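Local coordinates for protein Non-reducing end beta-L-arabinofuranosidase (Bacteroides thetaiotaomicron, PDB 5MQO) that probably hydrolyses glycosidic bonds at the non-reducing ends of complex plant pectin side chains, acting as an aceric acidase of glycoside hydrolase family GH127, at residues 216-221 and 258-263; 192-197 and 221-226; 204-209 and 252-257. One frame throughout, in Å; residues are numbered along the deposited sequence.

Contact 1: 216-221 and 258-263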
ATOM      1  N   ALA A 216     -27.908   0.838   5.368  1.00 65.38           N
ATOM      2  CA  ALA A 216     -27.401  -0.129   6.371  1.00 65.77           C
ATOM      3  C   ALA A 216     -26.153   0.375   7.084  1.00 63.41           C
ATOM      4  O   ALA A 216     -26.023   0.223   8.285  1.00 66.08           O
ATOM      5  CB  ALA A 216     -27.129  -1.501   5.758  1.00 65.45           C
ATOM      6  N   ALA A 217     -25.258   0.995   6.343  1.00 62.04           N
ATOM      7  CA  ALA A 217     -24.059   1.588   6.922  1.00 62.10           C
ATOM      8  C   ALA A 217     -24.312   2.841   7.832  1.00 61.57           C
ATOM      9  O   ALA A 217     -23.760   2.897   8.960  1.00 58.68           O
ATOM     10  CB  ALA A 217     -23.076   1.907   5.799  1.00 62.30           C
ATOM     11  N   VAL A 218     -25.118   3.815   7.360  1.00 58.62           N
ATOM     12  CA  VAL A 218     -25.475   5.008   8.169  1.00 61.00           C
ATOM     13  C   VAL A 218     -26.059   4.600   9.553  1.00 64.58           C
ATOM     14  O   VAL A 218     -25.770   5.226  10.583  1.00 65.74           O
ATOM     15  CB  VAL A 218     -26.515   5.952   7.449  1.00 60.31           C
ATOM     16  CG1 VAL A 218     -26.996   7.110   8.346  1.00 57.77           C
ATOM     17  CG2 VAL A 218     -25.957   6.517   6.157  1.00 60.15           C
ATOM     18  N   LYS A 219     -26.890   3.560   9.562  1.00 65.98           N
ATOM     19  CA  LYS A 219     -27.427   3.014  10.804  1.00 67.97           C
ATOM     20  C   LYS A 219     -26.359   2.387  11.698  1.00 64.41           C
ATOM     21  O   LYS A 219     -26.367   2.603  12.909  1.00 63.42           O
ATOM     22  CB  LYS A 219     -28.516   1.988  10.511  1.00 73.07           C
ATOM     23  CG  LYS A 219     -29.790   2.588   9.939  1.00 76.56           C
ATOM     24  CD  LYS A 219     -30.819   1.490   9.798  1.00 81.18           C
ATOM     25  CE  LYS A 219     -32.128   2.023   9.270  1.00 85.26           C
ATOM     26  NZ  LYS A 219     -33.202   1.048   9.600  1.00 88.00           N
ATOM     27  N   ALA A 220     -25.447   1.621  11.099  1.00 62.52           N
ATOM     28  CA  ALA A 220     -24.329   1.004  11.841  1.00 60.99           C
ATOM     29  C   ALA A 220     -23.476   2.067  12.522  1.00 61.05           C
ATOM     30  O   ALA A 220     -23.053   1.920  13.686  1.00 60.27           O
ATOM     31  CB  ALA A 220     -23.470   0.182  10.906  1.00 58.87           C
ATOM     32  N   THR A 221     -23.237   3.140  11.776  1.00 58.28           N
ATOM     33  CA  THR A 221     -22.471   4.273  12.254  1.00 56.22           C
ATOM     34  C   THR A 221     -23.148   4.919  13.460  1.00 55.85           C
ATOM     35  O   THR A 221     -22.473   5.219  14.462  1.00 55.61           O
ATOM     36  CB  THR A 221     -22.290   5.296  11.108  1.00 56.10           C
ATOM     37  OG1 THR A 221     -21.685   4.651   9.978  1.00 52.05           O
ATOM     38  CG2 THR A 221     -21.459   6.501  11.540  1.00 55.58           C
ATOM     39  N   PRO A 258     -22.340  16.081  11.414  1.00 68.68           N
ATOM     40  CA  PRO A 258     -21.298  16.540  12.385  1.00 70.27           C
ATOM     41  C   PRO A 258     -20.995  15.606  13.536  1.00 68.69           C
ATOM     42  O   PRO A 258     -19.891  15.641  14.073  1.00 70.27           O
ATOM     43  CB  PRO A 258     -21.862  17.859  12.957  1.00 69.57           C
ATOM     44  CG  PRO A 258     -23.301  17.846  12.618  1.00 70.15           C
ATOM     45  CD  PRO A 258     -23.450  17.051  11.352  1.00 69.17           C
ATOM     46  N   ARG A 259     -21.975  14.800  13.916  1.00 69.77           N
ATOM     47  CA  ARG A 259     -21.801  13.794  14.962  1.00 71.41           C
ATOM     48  C   ARG A 259     -20.643  12.819  14.626  1.00 67.29           C
ATOM     49  O   ARG A 259     -19.945  12.339  15.524  1.00 63.31           O
ATOM     50  CB  ARG A 259     -23.140  13.070  15.180  1.00 74.78           C
ATOM     51  CG  ARG A 259     -23.167  12.090  16.329  1.00 81.02           C
ATOM     52  CD  ARG A 259     -24.548  12.056  16.967  1.00 86.42           C
ATOM     53  NE  ARG A 259     -24.643  11.012  17.998  1.00 89.54           N
ATOM     54  CZ  ARG A 259     -25.242   9.825  17.858  1.00 90.86           C
ATOM     55  NH1 ARG A 259     -25.837   9.460  16.710  1.00 90.89           N
ATOM     56  NH2 ARG A 259     -25.239   8.978  18.889  1.00 89.72           N
ATOM     57  N   TYR A 260     -20.423  12.574  13.335  1.00 63.28           N
ATOM     58  CA  TYR A 260     -19.420  11.608  12.897  1.00 63.86           C
ATOM     59  C   TYR A 260     -17.997  12.160  12.984  1.00 66.33           C
ATOM     60  O   TYR A 260     -17.057  11.445  13.387  1.00 68.33           O
ATOM     61  CB  TYR A 260     -19.742  11.117  11.480  1.00 61.95           C
ATOM     62  CG  TYR A 260     -21.109  10.450  11.341  1.00 60.90           C
ATOM     63  CD1 TYR A 260     -21.795   9.926  12.451  1.00 58.63           C
ATOM     64  CD2 TYR A 260     -21.705  10.312  10.093  1.00 59.35           C
ATOM     65  CE1 TYR A 260     -23.026   9.325  12.320  1.00 57.69           C
ATOM     66  CE2 TYR A 260     -22.937   9.687   9.956  1.00 59.60           C
ATOM     67  CZ  TYR A 260     -23.596   9.193  11.080  1.00 58.15           C
ATOM     68  OH  TYR A 260     -24.822   8.565  10.963  1.00 55.61           O
ATOM     69  N   LEU A 261     -17.840  13.418  12.595  1.00 65.72           N
ATOM     70  CA  LEU A 261     -16.602  14.136  12.805  1.00 64.31           C
ATOM     71  C   LEU A 261     -16.316  14.275  14.300  1.00 65.37           C
ATOM     72  O   LEU A 261     -15.177  14.097  14.710  1.00 64.99           O
ATOM     73  CB  LEU A 261     -16.687  15.510  12.151  1.00 65.28           C
ATOM     74  CG  LEU A 261     -15.484  16.446  12.268  1.00 66.75           C
ATOM     75  CD1 LEU A 261     -14.232  15.785  11.710  1.00 67.88           C
ATOM     76  CD2 LEU A 261     -15.769  17.762  11.559  1.00 65.72           C
ATOM     77  N   GLU A 262     -17.326  14.594  15.115  1.00 68.06           N
ATOM     78  CA  GLU A 262     -17.095  14.715  16.573  1.00 71.88           C
ATOM     79  C   GLU A 262     -16.641  13.399  17.189  1.00 67.86           C
ATOM     80  O   GLU A 262     -15.798  13.405  18.088  1.00 66.54           O
ATOM     81  CB  GLU A 262     -18.320  15.238  17.348  1.00 77.27           C
ATOM     82  CG  GLU A 262     -18.528  16.753  17.304  1.00 85.16           C
ATOM     83  CD  GLU A 262     -17.278  17.580  17.636  1.00 89.36           C
ATOM     84  OE1 GLU A 262     -16.678  17.368  18.731  1.00 90.73           O
ATOM     85  OE2 GLU A 262     -16.903  18.433  16.780  1.00 87.08           O
ATOM     86  N   LEU A 263     -17.199  12.289  16.703  1.00 64.02           N
ATOM     87  CA  LEU A 263     -16.830  10.972  17.200  1.00 63.39           C
ATOM     88  C   LEU A 263     -15.353  10.733  16.884  1.00 63.15           C
ATOM     89  O   LEU A 263     -14.615  10.276  17.750  1.00 63.62           O
ATOM     90  CB  LEU A 263     -17.725   9.859  16.602  1.00 62.66           C
ATOM     91  CG  LEU A 263     -17.208   8.403  16.657  1.00 61.70           C
ATOM     92  CD1 LEU A 263     -16.935   8.017  18.092  1.00 62.66           C
ATOM     93  CD2 LEU A 263     -18.163   7.400  16.027  1.00 60.75           C
TER

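Contact 2: 192-197 and 221-226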
ATOM      1  N   TYR A 192     -16.711  -4.752  15.842  1.00106.06           N
ATOM      2  CA  TYR A 192     -15.548  -4.705  14.929  1.00108.49           C
ATOM      3  C   TYR A 192     -16.002  -4.860  13.485  1.00100.23           C
ATOM      4  O   TYR A 192     -15.471  -4.218  12.571  1.00 95.31           O
ATOM      5  CB  TYR A 192     -14.545  -5.853  15.191  1.00119.95           C
ATOM      6  CG  TYR A 192     -13.998  -6.028  16.604  1.00132.87           C
ATOM      7  CD1 TYR A 192     -12.780  -5.450  16.983  1.00138.11           C
ATOM      8  CD2 TYR A 192     -14.666  -6.834  17.547  1.00141.14           C
ATOM      9  CE1 TYR A 192     -12.262  -5.632  18.259  1.00143.42           C
ATOM     10  CE2 TYR A 192     -14.153  -7.019  18.827  1.00144.73           C
ATOM     11  CZ  TYR A 192     -12.957  -6.421  19.177  1.00145.58           C
ATOM     12  OH  TYR A 192     -12.469  -6.615  20.443  1.00144.93           O
ATOM     13  N   ASN A 193     -16.951  -5.773  13.291  1.00 95.91           N
ATOM     14  CA  ASN A 193     -17.582  -5.995  12.000  1.00 93.54           C
ATOM     15  C   ASN A 193     -18.311  -4.773  11.462  1.00 89.45           C
ATOM     16  O   ASN A 193     -18.338  -4.563  10.260  1.00 90.47           O
ATOM     17  CB  ASN A 193     -18.542  -7.185  12.076  1.00 96.45           C
ATOM     18  CG  ASN A 193     -17.813  -8.518  12.030  1.00102.46           C
ATOM     19  OD1 ASN A 193     -16.591  -8.580  12.195  1.00100.21           O
ATOM     20  ND2 ASN A 193     -18.557  -9.591  11.779  1.00106.93           N
ATOM     21  N   LEU A 194     -18.892  -3.966  12.341  1.00 86.41           N
ATOM     22  CA  LEU A 194     -19.580  -2.750  11.916  1.00 81.41           C
ATOM     23  C   LEU A 194     -18.706  -1.764  11.181  1.00 77.30           C
ATOM     24  O   LEU A 194     -19.158  -1.152  10.226  1.00 81.03           O
ATOM     25  CB  LEU A 194     -20.245  -2.043  13.102  1.00 81.43           C
ATOM     26  CG  LEU A 194     -21.483  -2.744  13.673  1.00 81.97           C
ATOM     27  CD1 LEU A 194     -22.282  -1.735  14.477  1.00 83.41           C
ATOM     28  CD2 LEU A 194     -22.381  -3.384  12.614  1.00 81.16           C
ATOM     29  N   GLY A 195     -17.465  -1.606  11.603  1.00 72.91           N
ATOM     30  CA  GLY A 195     -16.573  -0.679  10.933  1.00 73.79           C
ATOM     31  C   GLY A 195     -16.343  -0.991   9.461  1.00 74.28           C
ATOM     32  O   GLY A 195     -16.154  -0.084   8.639  1.00 75.46           O
ATOM     33  N   HIS A 196     -16.347  -2.277   9.133  1.00 71.40           N
ATOM     34  CA  HIS A 196     -16.138  -2.714   7.781  1.00 71.72           C
ATOM     35  C   HIS A 196     -17.393  -2.564   6.967  1.00 72.36           C
ATOM     36  O   HIS A 196     -17.315  -2.294   5.768  1.00 79.19           O
ATOM     37  CB  HIS A 196     -15.655  -4.149   7.763  1.00 76.08           C
ATOM     38  CG  HIS A 196     -14.305  -4.300   8.365  1.00 80.43           C
ATOM     39  ND1 HIS A 196     -13.188  -3.703   7.819  1.00 83.12           N
ATOM     40  CD2 HIS A 196     -13.891  -4.929   9.487  1.00 82.13           C
ATOM     41  CE1 HIS A 196     -12.138  -3.977   8.571  1.00 85.26           C
ATOM     42  NE2 HIS A 196     -12.538  -4.720   9.588  1.00 85.89           N
ATOM     43  N   LEU A 197     -18.549  -2.722   7.598  1.00 69.60           N
ATOM     44  CA  LEU A 197     -19.808  -2.409   6.935  1.00 69.41           C
ATOM     45  C   LEU A 197     -19.855  -0.949   6.468  1.00 66.38           C
ATOM     46  O   LEU A 197     -20.373  -0.689   5.391  1.00 65.95           O
ATOM     47  CB  LEU A 197     -21.011  -2.709   7.834  1.00 70.18           C
ATOM     48  CG  LEU A 197     -22.398  -2.486   7.222  1.00 71.65           C
ATOM     49  CD1 LEU A 197     -22.722  -3.537   6.179  1.00 72.82           C
ATOM     50  CD2 LEU A 197     -23.435  -2.498   8.318  1.00 71.99           C
ATOM     51  N   THR A 221     -23.237   3.140  11.776  1.00 58.28           N
ATOM     52  CA  THR A 221     -22.471   4.273  12.254  1.00 56.22           C
ATOM     53  C   THR A 221     -23.148   4.919  13.460  1.00 55.85           C
ATOM     54  O   THR A 221     -22.473   5.219  14.462  1.00 55.61           O
ATOM     55  CB  THR A 221     -22.290   5.296  11.108  1.00 56.10           C
ATOM     56  OG1 THR A 221     -21.685   4.651   9.978  1.00 52.05           O
ATOM     57  CG2 THR A 221     -21.459   6.501  11.540  1.00 55.58           C
ATOM     58  N   ASP A 222     -24.465   5.136  13.367  1.00 57.18           N
ATOM     59  CA  ASP A 222     -25.248   5.724  14.494  1.00 57.54           C
ATOM     60  C   ASP A 222     -25.169   4.835  15.739  1.00 56.44           C
ATOM     61  O   ASP A 222     -25.060   5.320  16.877  1.00 51.94           O
ATOM     62  CB  ASP A 222     -26.703   5.980  14.094  1.00 57.10           C
ATOM     63  CG  ASP A 222     -26.847   7.136  13.083  1.00 59.75           C
ATOM     64  OD1 ASP A 222     -26.090   8.123  13.151  1.00 59.51           O
ATOM     65  OD2 ASP A 222     -27.740   7.081  12.210  1.00 62.16           O
ATOM     66  N   PHE A 223     -25.181   3.529  15.503  1.00 58.21           N
ATOM     67  CA  PHE A 223     -25.016   2.581  16.574  1.00 62.35           C
ATOM     68  C   PHE A 223     -23.649   2.715  17.281  1.00 64.05           C
ATOM     69  O   PHE A 223     -23.596   2.713  18.503  1.00 65.31           O
ATOM     70  CB  PHE A 223     -25.249   1.147  16.094  1.00 64.20           C
ATOM     71  CG  PHE A 223     -25.098   0.159  17.189  1.00 67.43           C
ATOM     72  CD1 PHE A 223     -26.088   0.047  18.155  1.00 69.73           C
ATOM     73  CD2 PHE A 223     -23.925  -0.572  17.328  1.00 67.47           C
ATOM     74  CE1 PHE A 223     -25.924  -0.807  19.229  1.00 71.33           C
ATOM     75  CE2 PHE A 223     -23.765  -1.431  18.390  1.00 70.36           C
ATOM     76  CZ  PHE A 223     -24.766  -1.551  19.348  1.00 70.58           C
ATOM     77  N   LEU A 224     -22.561   2.825  16.521  1.00 66.88           N
ATOM     78  CA  LEU A 224     -21.258   3.104  17.112  1.00 69.69           C
ATOM     79  C   LEU A 224     -21.250   4.413  17.897  1.00 71.73           C
ATOM     80  O   LEU A 224     -20.668   4.460  18.973  1.00 74.37           O
ATOM     81  CB  LEU A 224     -20.167   3.213  16.064  1.00 73.12           C
ATOM     82  CG  LEU A 224     -19.831   2.023  15.192  1.00 78.14           C
ATOM     83  CD1 LEU A 224     -18.597   2.367  14.364  1.00 78.83           C
ATOM     84  CD2 LEU A 224     -19.584   0.789  16.046  1.00 81.94           C
ATOM     85  N   CYS A 225     -21.864   5.479  17.378  1.00 70.71           N
ATOM     86  CA  CYS A 225     -21.880   6.744  18.131  1.00 72.57           C
ATOM     87  C   CYS A 225     -22.532   6.550  19.504  1.00 73.55           C
ATOM     88  O   CYS A 225     -22.084   7.114  20.497  1.00 72.17           O
ATOM     89  CB  CYS A 225     -22.579   7.872  17.359  1.00 74.01           C
ATOM     90  SG  CYS A 225     -21.886   8.213  15.720  1.00 75.06           S
ATOM     91  N   HIS A 226     -23.580   5.735  19.551  1.00 76.48           N
ATOM     92  CA  HIS A 226     -24.241   5.407  20.802  1.00 78.00           C
ATOM     93  C   HIS A 226     -23.313   4.560  21.668  1.00 76.23           C
ATOM     94  O   HIS A 226     -23.161   4.809  22.862  1.00 75.90           O
ATOM     95  CB  HIS A 226     -25.555   4.671  20.527  1.00 81.63           C
ATOM     96  CG  HIS A 226     -26.343   4.349  21.759  1.00 87.27           C
ATOM     97  ND1 HIS A 226     -26.970   5.322  22.515  1.00 88.31           N
ATOM     98  CD2 HIS A 226     -26.603   3.166  22.370  1.00 87.90           C
ATOM     99  CE1 HIS A 226     -27.586   4.751  23.535  1.00 88.52           C
ATOM    100  NE2 HIS A 226     -27.380   3.444  23.471  1.00 89.23           N
TER

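Contact 3: 204-209 and 252-257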
ATOM      1  N   HIS A 204     -20.040   0.946  -2.079  1.00 58.81           N
ATOM      2  CA  HIS A 204     -21.133   0.465  -2.887  1.00 62.54           C
ATOM      3  C   HIS A 204     -21.974   1.623  -3.438  1.00 60.66           C
ATOM      4  O   HIS A 204     -22.315   1.630  -4.616  1.00 57.87           O
ATOM      5  CB  HIS A 204     -22.024  -0.490  -2.108  1.00 66.58           C
ATOM      6  CG  HIS A 204     -23.199  -0.959  -2.895  1.00 67.91           C
ATOM      7  ND1 HIS A 204     -24.448  -0.383  -2.782  1.00 70.58           N
ATOM      8  CD2 HIS A 204     -23.299  -1.905  -3.854  1.00 68.09           C
ATOM      9  CE1 HIS A 204     -25.274  -0.975  -3.625  1.00 71.60           C
ATOM     10  NE2 HIS A 204     -24.604  -1.904  -4.285  1.00 71.70           N
ATOM     11  N   HIS A 205     -22.293   2.583  -2.574  1.00 60.76           N
ATOM     12  CA  HIS A 205     -23.042   3.798  -2.948  1.00 61.71           C
ATOM     13  C   HIS A 205     -22.382   4.553  -4.084  1.00 60.60           C
ATOM     14  O   HIS A 205     -23.021   4.936  -5.048  1.00 62.29           O
ATOM     15  CB  HIS A 205     -23.153   4.727  -1.747  1.00 63.27           C
ATOM     16  CG  HIS A 205     -23.922   5.985  -2.011  1.00 68.29           C
ATOM     17  ND1 HIS A 205     -25.162   5.989  -2.618  1.00 70.47           N
ATOM     18  CD2 HIS A 205     -23.650   7.276  -1.704  1.00 69.82           C
ATOM     19  CE1 HIS A 205     -25.609   7.231  -2.693  1.00 70.50           C
ATOM     20  NE2 HIS A 205     -24.715   8.030  -2.144  1.00 70.87           N
ATOM     21  N   ARG A 206     -21.083   4.745  -3.954  1.00 60.37           N
ATOM     22  CA  ARG A 206     -20.297   5.491  -4.910  1.00 58.84           C
ATOM     23  C   ARG A 206     -20.196   4.813  -6.279  1.00 59.49           C
ATOM     24  O   ARG A 206     -20.079   5.498  -7.285  1.00 59.38           O
ATOM     25  CB  ARG A 206     -18.921   5.774  -4.298  1.00 59.46           C
ATOM     26  CG  ARG A 206     -19.029   6.760  -3.126  1.00 60.85           C
ATOM     27  CD  ARG A 206     -17.684   7.183  -2.552  1.00 60.96           C
ATOM     28  NE  ARG A 206     -17.848   8.151  -1.462  1.00 60.37           N
ATOM     29  CZ  ARG A 206     -16.947   8.424  -0.515  1.00 59.91           C
ATOM     30  NH1 ARG A 206     -15.771   7.806  -0.472  1.00 62.72           N
ATOM     31  NH2 ARG A 206     -17.230   9.317   0.417  1.00 59.67           N
ATOM     32  N   ALA A 207     -20.266   3.481  -6.307  1.00 60.11           N
ATOM     33  CA  ALA A 207     -20.109   2.690  -7.521  1.00 59.90           C
ATOM     34  C   ALA A 207     -21.401   2.460  -8.282  1.00 61.32           C
ATOM     35  O   ALA A 207     -21.372   2.472  -9.508  1.00 63.26           O
ATOM     36  CB  ALA A 207     -19.490   1.344  -7.182  1.00 59.57           C
ATOM     37  N   THR A 208     -22.496   2.195  -7.561  1.00 60.82           N
ATOM     38  CA  THR A 208     -23.783   1.800  -8.139  1.00 61.88           C
ATOM     39  C   THR A 208     -24.831   2.920  -8.167  1.00 65.56           C
ATOM     40  O   THR A 208     -25.803   2.853  -8.922  1.00 67.78           O
ATOM     41  CB  THR A 208     -24.419   0.621  -7.354  1.00 63.86           C
ATOM     42  OG1 THR A 208     -24.889   1.045  -6.054  1.00 62.93           O
ATOM     43  CG2 THR A 208     -23.423  -0.538  -7.195  1.00 64.99           C
ATOM     44  N   GLY A 209     -24.673   3.925  -7.314  1.00 66.69           N
ATOM     45  CA  GLY A 209     -25.705   4.936  -7.126  1.00 66.36           C
ATOM     46  C   GLY A 209     -26.720   4.561  -6.066  1.00 67.94           C
ATOM     47  O   GLY A 209     -27.380   5.435  -5.524  1.00 65.37           O
ATOM     48  N   TYR A 252     -18.621  10.793   7.605  1.00 56.99           N
ATOM     49  CA  TYR A 252     -18.872  12.247   7.700  1.00 58.02           C
ATOM     50  C   TYR A 252     -18.765  12.881   6.325  1.00 56.28           C
ATOM     51  O   TYR A 252     -19.662  13.577   5.890  1.00 57.21           O
ATOM     52  CB  TYR A 252     -17.904  12.922   8.657  1.00 58.56           C
ATOM     53  CG  TYR A 252     -17.825  14.424   8.537  1.00 58.92           C
ATOM     54  CD1 TYR A 252     -18.863  15.253   8.980  1.00 59.85           C
ATOM     55  CD2 TYR A 252     -16.685  15.025   8.013  1.00 60.40           C
ATOM     56  CE1 TYR A 252     -18.767  16.644   8.884  1.00 60.40           C
ATOM     57  CE2 TYR A 252     -16.574  16.407   7.909  1.00 62.18           C
ATOM     58  CZ  TYR A 252     -17.613  17.220   8.339  1.00 61.92           C
ATOM     59  OH  TYR A 252     -17.439  18.587   8.222  1.00 62.41           O
ATOM     60  N   ARG A 253     -17.671  12.589   5.637  1.00 55.00           N
ATOM     61  CA  ARG A 253     -17.528  12.928   4.224  1.00 54.13           C
ATOM     62  C   ARG A 253     -18.720  12.579   3.364  1.00 54.11           C
ATOM     63  O   ARG A 253     -19.102  13.382   2.528  1.00 55.59           O
ATOM     64  CB  ARG A 253     -16.280  12.274   3.623  1.00 53.88           C
ATOM     65  CG  ARG A 253     -15.009  13.012   4.035  1.00 53.16           C
ATOM     66  CD  ARG A 253     -13.776  12.198   3.808  1.00 50.83           C
ATOM     67  NE  ARG A 253     -12.628  12.862   4.388  1.00 50.11           N
ATOM     68  CZ  ARG A 253     -11.420  12.304   4.462  1.00 49.85           C
ATOM     69  NH1 ARG A 253     -11.214  11.089   3.961  1.00 50.45           N
ATOM     70  NH2 ARG A 253     -10.407  12.968   5.018  1.00 48.14           N
ATOM     71  N   ALA A 254     -19.293  11.400   3.565  1.00 53.82           N
ATOM     72  CA  ALA A 254     -20.431  10.954   2.768  1.00 54.81           C
ATOM     73  C   ALA A 254     -21.808  11.486   3.189  1.00 57.31           C
ATOM     74  O   ALA A 254     -22.729  11.441   2.380  1.00 57.96           O
ATOM     75  CB  ALA A 254     -20.470   9.449   2.718  1.00 53.76           C
ATOM     76  N   THR A 255     -21.967  11.959   4.424  1.00 57.84           N
ATOM     77  CA  THR A 255     -23.288  12.378   4.925  1.00 58.70           C
ATOM     78  C   THR A 255     -23.399  13.821   5.389  1.00 61.53           C
ATOM     79  O   THR A 255     -24.501  14.331   5.464  1.00 64.50           O
ATOM     80  CB  THR A 255     -23.708  11.531   6.135  1.00 59.67           C
ATOM     81  OG1 THR A 255     -22.721  11.648   7.175  1.00 58.58           O
ATOM     82  CG2 THR A 255     -23.903  10.064   5.742  1.00 59.55           C
ATOM     83  N   GLY A 256     -22.279  14.462   5.729  1.00 63.12           N
ATOM     84  CA  GLY A 256     -22.269  15.813   6.281  1.00 62.14           C
ATOM     85  C   GLY A 256     -22.664  15.836   7.744  1.00 64.79           C
ATOM     86  O   GLY A 256     -22.866  16.908   8.312  1.00 68.89           O
ATOM     87  N   ASN A 257     -22.748  14.670   8.375  1.00 64.07           N
ATOM     88  CA  ASN A 257     -23.324  14.568   9.699  1.00 64.92           C
ATOM     89  C   ASN A 257     -22.279  14.870  10.783  1.00 66.52           C
ATOM     90  O   ASN A 257     -21.464  13.986  11.087  1.00 66.53           O
ATOM     91  CB  ASN A 257     -23.900  13.169   9.871  1.00 64.66           C
ATOM     92  CG  ASN A 257     -24.523  12.943  11.234  1.00 64.82           C
ATOM     93  OD1 ASN A 257     -24.264  13.675  12.188  1.00 65.92           O
ATOM     94  ND2 ASN A 257     -25.334  11.900  11.334  1.00 64.05           N
TER

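Contact 1: 216-221 and 258-263
Thr221 lays its methyl group over one face of the Tyr260 ring, and this pair carries most of the contact. CG2 of Thr221 stands 3.5 Å from the centroid of the Tyr260 ring and only 17° off its normal, which meets the geometry of a CH-pi interaction. The methyl is displaced toward the rim, so the closest single pair is Thr221 CG2 to Tyr260 CE1 at 3.3 Å. The two side chains cross at about a right angle.

The threonine torsion explains this presentation: with chi1 at -56°, CG2 lies anti to the backbone N and faces the ring, while Thr221 OG1 folds back beside that N and bonds to Ala217 O at 2.9 Å. Ala217 O also accepts from Thr221 N, so two donors hold it, and the hydroxyl comes from above the carbonyl plane. Further along the tyrosine, Val218 CG1 lies 3.7 Å from Tyr260 OH, again crossing nearly at right angles. The phenolic oxygen finds its strong partner in Asp222, to which it probably hydrogen-bonds one residue past the first segment. A leucine in place of Tyr260 would probably deprive the Thr221 methyl of its aromatic face and leave Asp222 OD1 without its hydroxyl mate.

Helix 212-230 thus meets helix 258-270 through the Tyr260 ring, which reaches from one helix to the other. Helix 243-255 borders the same place, its Met251 touching Thr221 and its Thr255 touching Tyr260, while Met198 of helix 192-208 also packs on Thr221.

Contact 2: 192-197 and 221-226
A hairpin of two consecutive helices, 192-208 and 212-230, is held together here by Leu194 packing against Phe223 and Leu224. The backbones come nearest at Leu194 and Thr221, whose CA atoms are 7.6 Å apart, and 138 Å² of surface is buried between the segments.

One methyl does most of the touching: Leu194 CD1 lies 3.5 Å from Phe223 CD2. It approaches the ring obliquely and is nearest that one atom, since the next, Phe223 CE2, is already 4.2 Å from Leu194 CD1. The Phe223 ring is brought to this position by its first torsion, chi1 -179°, which sets CG anti to the backbone N. The leucine and phenylalanine side chains cross at about a right angle.

Paired helices of this kind are the building element of the (alpha/alpha)6 barrel expected for a GH127 catalytic domain, a member of the six-hairpin glycosidase clan. Across this hairpin the second pair has a different orientation: Leu194 and Leu224 slide past each other in opposite senses. Leu224 CD2 touches both Leu194 CD1, at 4.0 Å, and Leu194 CB, at 4.1 Å.

No hydrogen bond crosses between the segments, so the join is apolar. Leu194 also touches Ala220 one turn earlier on helix 212-230, Leu224 reaches back to Thr191, and Tyr142 meets the Phe223 ring edge-to-face.

Contact 3: 204-209 and 252-257
Arg206 NH1 is gripped by a salt bridge to Glu250 OE1 and by a weak hydrogen bond to Gly24 O, while NH2 of the same guanidinium meets the neighbouring helix end. Ala254 CB lies oblique to the Arg206 guanidinium, 4.0 Å from Arg206 NH2, and Arg253 CB sits at the guanidinium edge near its plane, 4.5 Å from Arg206 NH2. No hydrogen bond joins the two segments, and they bury only 84 Å² between them.

The reach of the arginine follows from its shape. Its CG is anti to the carbonyl carbon (chi1 -68°) and the chain is extended from there to NE, which bridges backbones whose nearest CA atoms, of Arg206 and Ala254, are 9.4 Å apart. Arg253 starts out beside this guanidinium but its own end leads away, to salt bridges with Glu313, Asp309 and the other oxygen of Glu250.

Both helices finish here. His204 O accepts from Thr208 N and also from Thr208 OG1, each at 3.0 Å, and Gly209 then leaves the helix with positive phi. In the other segment Gly256 does likewise, its N bonded to Tyr252 O at 2.8 Å. Asn257 N donates to Thr255 OG1 at 3.3 Å in an ST turn, and Asn257 OD1 caps Arg259 N at the start of the next helix.

Because Glu250 bridges to both arginines, their positive charges are probably offset rather than opposed. The Arg206 bridge links helix 192-208 to helix 243-255, whereas the Arg253 one lies within the latter, and the Ala254 methyl merely lies against Arg206 NH2.

In the fold
Contacts 1 and 2 have centres about 8 Å apart and share Thr221; both lie on helix 212-230. Their polar junction is short, with 2.6 Å between Tyr260 OH of contact 1 and Asp222 OD1 of contact 2. Contact 3, centred about 12 Å from contact 1 and 15 Å from contact 2, reaches contact 1 where Thr255 OG1 lies 3.4 Å from Tyr260 CD2, so that ring adjoins both of the others. The segments of the three contacts alternate along the chain, interlocking four successive helices within the catalytic domain. All three lie on the same side of the chain's centre, their own centres 23 to 26 Å from it.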